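Local atomic coordinates of DUF1116 domain-containing protein (Enterococcus faecalis, PDB entry 3CLQ), a protein that is of unknown function but belongs to the AllG family and is probably related to a subunit of oxamate carbamoyltransferase. Residues B[287-301]-B[387-401]. Numbering follows the deposited sequence.
Sequences VIGPMFAGYTQEDAG and IAHKEPGIGMIGAGL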
ATOM      1  N   VAL B 287       7.283 -26.982   6.401  1.00 50.83           N
ATOM      2  CA  VAL B 287       6.616 -25.990   5.584  1.00 51.47           C
ATOM      3  C   VAL B 287       7.009 -26.224   4.135  1.00 52.32           C
ATOM      4  O   VAL B 287       8.162 -26.009   3.771  1.00 52.15           O
ATOM      5  CB  VAL B 287       7.120 -24.593   5.932  1.00 51.53           C
ATOM      6  CG1 VAL B 287       6.055 -23.561   5.643  1.00 51.36           C
ATOM      7  CG2 VAL B 287       7.543 -24.519   7.377  1.00 51.91           C
ATOM      8  N   ILE B 288       6.076 -26.662   3.296  1.00 53.65           N
ATOM      9  CA  ILE B 288       6.443 -26.947   1.905  1.00 55.06           C
ATOM     10  C   ILE B 288       5.958 -25.856   0.946  1.00 55.75           C
ATOM     11  O   ILE B 288       4.806 -25.426   1.019  1.00 55.78           O
ATOM     12  CB  ILE B 288       6.027 -28.384   1.435  1.00 55.35           C
ATOM     13  CG1 ILE B 288       4.606 -28.402   0.860  1.00 56.00           C
ATOM     14  CG2 ILE B 288       6.199 -29.414   2.565  1.00 54.96           C
ATOM     15  CD1 ILE B 288       4.378 -29.467  -0.253  1.00 55.11           C
ATOM     16  N   GLY B 289       6.862 -25.410   0.074  1.00 56.62           N
ATOM     17  CA  GLY B 289       6.632 -24.292  -0.847  1.00 58.00           C
ATOM     18  C   GLY B 289       7.783 -24.114  -1.833  1.00 59.08           C
ATOM     19  O   GLY B 289       8.692 -24.937  -1.883  1.00 59.50           O
ATOM     20  N   PRO B 290       7.737 -23.064  -2.663  1.00 59.70           N
ATOM     21  CA  PRO B 290       8.873 -22.802  -3.531  1.00 60.40           C
ATOM     22  C   PRO B 290      10.126 -22.450  -2.751  1.00 61.29           C
ATOM     23  O   PRO B 290      10.068 -21.829  -1.679  1.00 60.87           O
ATOM     24  CB  PRO B 290       8.425 -21.594  -4.367  1.00 59.73           C
ATOM     25  CG  PRO B 290       6.960 -21.615  -4.305  1.00 60.03           C
ATOM     26  CD  PRO B 290       6.652 -22.106  -2.907  1.00 60.22           C
HETATM   27  N   MSE B 291      11.252 -22.845  -3.333  1.00 62.74           N
HETATM   28  CA  MSE B 291      12.562 -22.695  -2.726  1.00 63.67           C
HETATM   29  C   MSE B 291      13.342 -21.566  -3.400  1.00 62.77           C
HETATM   30  O   MSE B 291      13.244 -21.378  -4.616  1.00 62.72           O
HETATM   31  CB  MSE B 291      13.330 -24.030  -2.829  1.00 64.78           C
HETATM   32  CG  MSE B 291      12.676 -25.206  -2.070  1.00 66.33           C
HETATM   33 SE   MSE B 291      12.251 -24.829  -0.158  0.75 69.14          SE
HETATM   34  CE  MSE B 291      14.045 -24.414   0.509  1.00 68.63           C
ATOM     35  N   PHE B 292      14.102 -20.809  -2.613  1.00 61.54           N
ATOM     36  CA  PHE B 292      15.056 -19.868  -3.189  1.00 60.72           C
ATOM     37  C   PHE B 292      16.140 -20.650  -3.911  1.00 60.71           C
ATOM     38  O   PHE B 292      16.648 -21.633  -3.371  1.00 60.87           O
ATOM     39  CB  PHE B 292      15.711 -19.009  -2.110  1.00 59.75           C
ATOM     40  CG  PHE B 292      14.776 -18.064  -1.429  1.00 58.82           C
ATOM     41  CD1 PHE B 292      13.499 -17.849  -1.920  1.00 58.94           C
ATOM     42  CD2 PHE B 292      15.189 -17.361  -0.309  1.00 58.65           C
ATOM     43  CE1 PHE B 292      12.629 -16.947  -1.284  1.00 59.30           C
ATOM     44  CE2 PHE B 292      14.333 -16.459   0.338  1.00 58.91           C
ATOM     45  CZ  PHE B 292      13.053 -16.247  -0.149  1.00 59.06           C
ATOM     46  N   ALA B 293      16.498 -20.214  -5.121  1.00 60.72           N
ATOM     47  CA  ALA B 293      17.477 -20.933  -5.954  1.00 60.36           C
ATOM     48  C   ALA B 293      18.679 -21.407  -5.152  1.00 60.24           C
ATOM     49  O   ALA B 293      19.111 -20.736  -4.215  1.00 60.06           O
ATOM     50  CB  ALA B 293      17.933 -20.073  -7.128  1.00 60.28           C
ATOM     51  N   GLY B 294      19.213 -22.570  -5.522  1.00 60.38           N
ATOM     52  CA  GLY B 294      20.375 -23.128  -4.836  1.00 60.05           C
ATOM     53  C   GLY B 294      20.039 -23.767  -3.494  1.00 60.04           C
ATOM     54  O   GLY B 294      20.915 -24.337  -2.833  1.00 59.94           O
ATOM     55  N   TYR B 295      18.775 -23.669  -3.087  1.00 59.18           N
ATOM     56  CA  TYR B 295      18.303 -24.340  -1.885  1.00 58.41           C
ATOM     57  C   TYR B 295      17.252 -25.403  -2.191  1.00 57.84           C
ATOM     58  O   TYR B 295      16.600 -25.368  -3.238  1.00 57.66           O
ATOM     59  CB  TYR B 295      17.736 -23.321  -0.910  1.00 59.10           C
ATOM     60  CG  TYR B 295      18.801 -22.568  -0.174  1.00 59.30           C
ATOM     61  CD1 TYR B 295      18.998 -21.208  -0.383  1.00 59.30           C
ATOM     62  CD2 TYR B 295      19.622 -23.219   0.729  1.00 59.17           C
ATOM     63  CE1 TYR B 295      19.988 -20.517   0.304  1.00 59.00           C
ATOM     64  CE2 TYR B 295      20.607 -22.545   1.414  1.00 59.26           C
ATOM     65  CZ  TYR B 295      20.787 -21.195   1.201  1.00 59.20           C
ATOM     66  OH  TYR B 295      21.782 -20.550   1.899  1.00 59.36           O
ATOM     67  N   THR B 296      17.093 -26.350  -1.273  1.00 57.11           N
ATOM     68  CA  THR B 296      16.106 -27.413  -1.419  1.00 56.97           C
ATOM     69  C   THR B 296      15.469 -27.764  -0.083  1.00 56.70           C
ATOM     70  O   THR B 296      16.005 -27.454   0.968  1.00 56.65           O
ATOM     71  CB  THR B 296      16.698 -28.694  -2.046  1.00 57.39           C
ATOM     72  OG1 THR B 296      16.032 -29.843  -1.502  1.00 57.54           O
ATOM     73  CG2 THR B 296      18.198 -28.810  -1.757  1.00 57.88           C
ATOM     74  N   GLN B 297      14.335 -28.445  -0.141  1.00 56.79           N
ATOM     75  CA  GLN B 297      13.486 -28.671   1.027  1.00 56.71           C
ATOM     76  C   GLN B 297      14.129 -29.435   2.215  1.00 57.46           C
ATOM     77  O   GLN B 297      13.705 -29.274   3.363  1.00 57.90           O
ATOM     78  CB  GLN B 297      12.154 -29.283   0.553  1.00 56.10           C
ATOM     79  CG  GLN B 297      11.481 -30.240   1.489  1.00 55.65           C
ATOM     80  CD  GLN B 297      10.835 -29.572   2.676  1.00 55.99           C
ATOM     81  OE1 GLN B 297      10.218 -30.245   3.485  1.00 56.54           O
ATOM     82  NE2 GLN B 297      10.972 -28.253   2.794  1.00 55.63           N
ATOM     83  N   GLU B 298      15.162 -30.237   1.967  1.00 57.85           N
ATOM     84  CA  GLU B 298      15.824 -30.925   3.079  1.00 58.29           C
ATOM     85  C   GLU B 298      16.773 -30.002   3.812  1.00 58.01           C
ATOM     86  O   GLU B 298      17.421 -30.412   4.767  1.00 58.44           O
ATOM     87  CB  GLU B 298      16.600 -32.172   2.630  1.00 58.98           C
ATOM     88  CG  GLU B 298      15.743 -33.363   2.227  1.00 59.67           C
ATOM     89  CD  GLU B 298      15.330 -33.299   0.763  1.00 60.19           C
ATOM     90  OE1 GLU B 298      15.810 -34.154  -0.024  1.00 60.08           O
ATOM     91  OE2 GLU B 298      14.550 -32.380   0.401  1.00 59.81           O
ATOM     92  N   ASP B 299      16.886 -28.766   3.354  1.00 57.51           N
ATOM     93  CA  ASP B 299      17.684 -27.799   4.081  1.00 57.48           C
ATOM     94  C   ASP B 299      16.850 -27.203   5.211  1.00 57.55           C
ATOM     95  O   ASP B 299      17.396 -26.723   6.205  1.00 57.32           O
ATOM     96  CB  ASP B 299      18.190 -26.691   3.153  1.00 57.83           C
ATOM     97  CG  ASP B 299      19.073 -27.220   2.030  1.00 58.82           C
ATOM     98  OD1 ASP B 299      18.549 -27.961   1.167  1.00 59.31           O
ATOM     99  OD2 ASP B 299      20.286 -26.892   2.000  1.00 58.89           O
ATOM    100  N   ALA B 300      15.523 -27.263   5.053  1.00 57.31           N
ATOM    101  CA  ALA B 300      14.572 -26.544   5.904  1.00 56.61           C
ATOM    102  C   ALA B 300      14.462 -27.062   7.333  1.00 56.49           C
ATOM    103  O   ALA B 300      14.662 -28.251   7.595  1.00 56.33           O
ATOM    104  CB  ALA B 300      13.207 -26.557   5.258  1.00 56.85           C
ATOM    105  N   GLY B 301      14.142 -26.157   8.251  1.00 56.29           N
ATOM    106  CA  GLY B 301      13.833 -26.528   9.620  1.00 56.89           C
ATOM    107  C   GLY B 301      12.340 -26.720   9.777  1.00 57.82           C
ATOM    108  O   GLY B 301      11.561 -26.402   8.868  1.00 58.79           O
ATOM    109  N   ILE B 387       9.953 -20.451   5.113  1.00 58.04           N
ATOM    110  CA  ILE B 387      10.787 -21.615   5.428  1.00 58.64           C
ATOM    111  C   ILE B 387      12.235 -21.195   5.750  1.00 57.74           C
ATOM    112  O   ILE B 387      12.851 -20.405   5.036  1.00 57.88           O
ATOM    113  CB  ILE B 387      10.664 -22.757   4.373  1.00 59.57           C
ATOM    114  CG1 ILE B 387      11.299 -22.386   3.053  1.00 60.21           C
ATOM    115  CG2 ILE B 387       9.205 -23.034   4.034  1.00 59.95           C
ATOM    116  CD1 ILE B 387      10.758 -23.229   1.928  1.00 60.42           C
ATOM    117  N   ALA B 388      12.756 -21.692   6.865  1.00 56.42           N
ATOM    118  CA  ALA B 388      14.027 -21.211   7.387  1.00 55.45           C
ATOM    119  C   ALA B 388      15.039 -22.336   7.412  1.00 54.72           C
ATOM    120  O   ALA B 388      14.700 -23.466   7.749  1.00 55.56           O
ATOM    121  CB  ALA B 388      13.834 -20.659   8.784  1.00 55.09           C
ATOM    122  N   HIS B 389      16.284 -22.037   7.076  1.00 54.05           N
ATOM    123  CA  HIS B 389      17.322 -23.065   7.109  1.00 54.01           C
ATOM    124  C   HIS B 389      17.427 -23.740   8.479  1.00 53.58           C
ATOM    125  O   HIS B 389      17.278 -23.097   9.516  1.00 53.94           O
ATOM    126  CB  HIS B 389      18.665 -22.472   6.719  1.00 54.38           C
ATOM    127  CG  HIS B 389      19.631 -23.481   6.194  1.00 55.09           C
ATOM    128  ND1 HIS B 389      19.975 -23.558   4.861  1.00 55.49           N
ATOM    129  CD2 HIS B 389      20.315 -24.470   6.815  1.00 55.07           C
ATOM    130  CE1 HIS B 389      20.838 -24.545   4.684  1.00 55.08           C
ATOM    131  NE2 HIS B 389      21.062 -25.113   5.856  1.00 55.08           N
ATOM    132  N   LYS B 390      17.680 -25.041   8.485  1.00 53.02           N
ATOM    133  CA  LYS B 390      17.797 -25.781   9.743  1.00 52.84           C
ATOM    134  C   LYS B 390      19.093 -25.430  10.462  1.00 52.56           C
ATOM    135  O   LYS B 390      19.244 -25.695  11.647  1.00 52.28           O
ATOM    136  CB  LYS B 390      17.724 -27.297   9.508  1.00 52.48           C
ATOM    137  CG  LYS B 390      18.997 -27.883   8.925  1.00 51.97           C
ATOM    138  CD  LYS B 390      18.738 -29.212   8.240  1.00 52.03           C
ATOM    139  CE  LYS B 390      19.939 -29.634   7.392  1.00 52.12           C
ATOM    140  NZ  LYS B 390      19.871 -31.057   6.945  1.00 52.05           N
ATOM    141  N   GLU B 391      20.023 -24.833   9.729  1.00 52.57           N
ATOM    142  CA  GLU B 391      21.285 -24.385  10.301  1.00 52.75           C
ATOM    143  C   GLU B 391      21.170 -22.954  10.828  1.00 52.42           C
ATOM    144  O   GLU B 391      20.474 -22.135  10.231  1.00 51.66           O
ATOM    145  CB  GLU B 391      22.388 -24.474   9.248  1.00 53.14           C
ATOM    146  CG  GLU B 391      23.123 -25.782   9.251  1.00 53.61           C
ATOM    147  CD  GLU B 391      24.280 -25.770  10.238  1.00 54.28           C
ATOM    148  OE1 GLU B 391      25.137 -24.860  10.156  1.00 54.60           O
ATOM    149  OE2 GLU B 391      24.335 -26.665  11.103  1.00 54.24           O
ATOM    150  N   PRO B 392      21.862 -22.651  11.948  1.00 52.28           N
ATOM    151  CA  PRO B 392      21.804 -21.334  12.577  1.00 52.35           C
ATOM    152  C   PRO B 392      22.265 -20.224  11.651  1.00 52.33           C
ATOM    153  O   PRO B 392      23.343 -20.294  11.067  1.00 51.83           O
ATOM    154  CB  PRO B 392      22.792 -21.461  13.751  1.00 51.80           C
ATOM    155  CG  PRO B 392      22.855 -22.891  14.031  1.00 51.36           C
ATOM    156  CD  PRO B 392      22.759 -23.549  12.690  1.00 51.59           C
ATOM    157  N   GLY B 393      21.435 -19.210  11.511  1.00 53.27           N
ATOM    158  CA  GLY B 393      21.861 -17.976  10.877  1.00 54.75           C
ATOM    159  C   GLY B 393      21.777 -17.893   9.369  1.00 54.91           C
ATOM    160  O   GLY B 393      21.907 -16.815   8.805  1.00 55.76           O
ATOM    161  N   ILE B 394      21.570 -19.011   8.696  1.00 55.03           N
ATOM    162  CA  ILE B 394      21.537 -18.955   7.246  1.00 55.29           C
ATOM    163  C   ILE B 394      20.306 -18.181   6.777  1.00 55.90           C
ATOM    164  O   ILE B 394      20.338 -17.510   5.747  1.00 55.71           O
ATOM    165  CB  ILE B 394      21.615 -20.349   6.635  1.00 55.10           C
ATOM    166  CG1 ILE B 394      23.038 -20.885   6.803  1.00 54.82           C
ATOM    167  CG2 ILE B 394      21.205 -20.305   5.176  1.00 54.71           C
ATOM    168  CD1 ILE B 394      23.131 -22.372   6.945  1.00 54.92           C
ATOM    169  N   GLY B 395      19.229 -18.269   7.555  1.00 56.39           N
ATOM    170  CA  GLY B 395      18.040 -17.465   7.308  1.00 56.38           C
ATOM    171  C   GLY B 395      17.011 -18.030   6.342  1.00 56.77           C
ATOM    172  O   GLY B 395      17.033 -19.214   5.991  1.00 56.40           O
HETATM  173  N   MSE B 396      16.100 -17.159   5.917  1.00 56.80           N
HETATM  174  CA  MSE B 396      15.015 -17.537   5.031  1.00 56.84           C
HETATM  175  C   MSE B 396      15.523 -18.140   3.724  1.00 55.66           C
HETATM  176  O   MSE B 396      16.365 -17.557   3.044  1.00 54.81           O
HETATM  177  CB  MSE B 396      14.154 -16.315   4.745  1.00 57.48           C
HETATM  178  CG  MSE B 396      12.806 -16.643   4.158  1.00 58.25           C
HETATM  179 SE   MSE B 396      11.893 -15.030   3.537  0.60 59.52          SE
HETATM  180  CE  MSE B 396      10.391 -15.857   2.587  1.00 58.34           C
ATOM    181  N   ILE B 397      15.029 -19.321   3.379  1.00 54.89           N
ATOM    182  CA  ILE B 397      15.436 -19.931   2.123  1.00 54.91           C
ATOM    183  C   ILE B 397      14.229 -20.377   1.294  1.00 54.30           C
ATOM    184  O   ILE B 397      14.312 -21.334   0.530  1.00 54.46           O
ATOM    185  CB  ILE B 397      16.544 -21.057   2.296  1.00 55.91           C
ATOM    186  CG1 ILE B 397      15.974 -22.410   2.751  1.00 56.30           C
ATOM    187  CG2 ILE B 397      17.645 -20.608   3.241  1.00 55.89           C
ATOM    188  CD1 ILE B 397      15.003 -22.321   3.901  1.00 56.88           C
ATOM    189  N   GLY B 398      13.113 -19.655   1.436  1.00 53.55           N
ATOM    190  CA  GLY B 398      11.887 -19.949   0.683  1.00 52.20           C
ATOM    191  C   GLY B 398      10.660 -19.771   1.552  1.00 51.68           C
ATOM    192  O   GLY B 398      10.776 -19.279   2.670  1.00 51.59           O
ATOM    193  N   ALA B 399       9.490 -20.163   1.045  1.00 51.03           N
ATOM    194  CA  ALA B 399       8.238 -20.068   1.819  1.00 50.86           C
ATOM    195  C   ALA B 399       7.146 -20.985   1.311  1.00 50.94           C
ATOM    196  O   ALA B 399       7.219 -21.495   0.173  1.00 50.54           O
ATOM    197  CB  ALA B 399       7.717 -18.654   1.845  1.00 51.34           C
ATOM    198  N   GLY B 400       6.125 -21.187   2.143  1.00 50.30           N
ATOM    199  CA  GLY B 400       5.106 -22.156   1.776  1.00 51.93           C
ATOM    200  C   GLY B 400       4.020 -22.372   2.797  1.00 52.40           C
ATOM    201  O   GLY B 400       3.991 -21.675   3.792  1.00 52.87           O
ATOM    202  N   LEU B 401       3.153 -23.355   2.534  1.00 53.25           N
ATOM    203  CA  LEU B 401       2.003 -23.708   3.378  1.00 54.23           C
ATOM    204  C   LEU B 401       2.302 -24.794   4.444  1.00 55.48           C
ATOM    205  O   LEU B 401       2.950 -25.818   4.174  1.00 56.35           O
ATOM    206  CB  LEU B 401       0.845 -24.163   2.482  1.00 54.22           C
ATOM    207  CG  LEU B 401      -0.467 -24.752   3.028  1.00 54.56           C
ATOM    208  CD1 LEU B 401      -1.550 -24.670   1.956  1.00 55.42           C
ATOM    209  CD2 LEU B 401      -0.330 -26.207   3.475  1.00 54.86           C
TER
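Ile-387, near the end of strand 383-388, meets the loop 287-301 with both branches: CG2 faces CB of Val-287, and CD1 the selenium of Met-291, a selenomethionine. Both approaches are modelled too close for normal packing, so their exact closeness is doubtful. Its neighbour Ala-388 offers its carbonyl oxygen to the backbone N of Gly-301, 2.8 Å from O to N. One residue on, the His-389 ring is sandwiched: CD1 of Ile-394 sits over the centre of one face, 3.5 Å above the plane, and Asp-299 O over the opposite face, toward the rim. CE2 of Tyr-295 comes in at the ring's edge. That same Asp-299 O accepts the backbone N of Lys-390 at 2.8 Å, and the extended lysine chain runs past it to a weak bond from NZ to Glu-298 O. At the close of the type II turn Glu-391 to Ile-394, CG2 of Ile-394 lies 3.3 Å from Tyr-295 OH. Met-396 makes an oblique Met-aromatic contact with Phe-292, both also touching Leu-329 of helix 327-330. With chi1 at 80°, Ile-397 has CG1 wedged between its backbone N and carbonyl carbon; this turns CG1 to CE of Met-291 and leaves CG2 over the Tyr-295 ring, 3.7 Å from its centroid. Its carbonyl oxygen takes Phe-292 N. Gly-398 CA lies over one face of the Phe-292 ring, 3.8 Å from the centroid and 16° off the normal, a CH-pi contact. Ala-399 N bonds to Pro-290 O at 3.2 Å, and Leu-401 forms an antiparallel hydrogen-bonded pair with Ile-288. Backbone bonds thus tie the irregular loop to both hairpin strands, and bare glycines let the main chains close to 3.7 Å, Gly-289 CA to Gly-400 CA, while the charged ends of Asp-299 and Lys-390 stay apart.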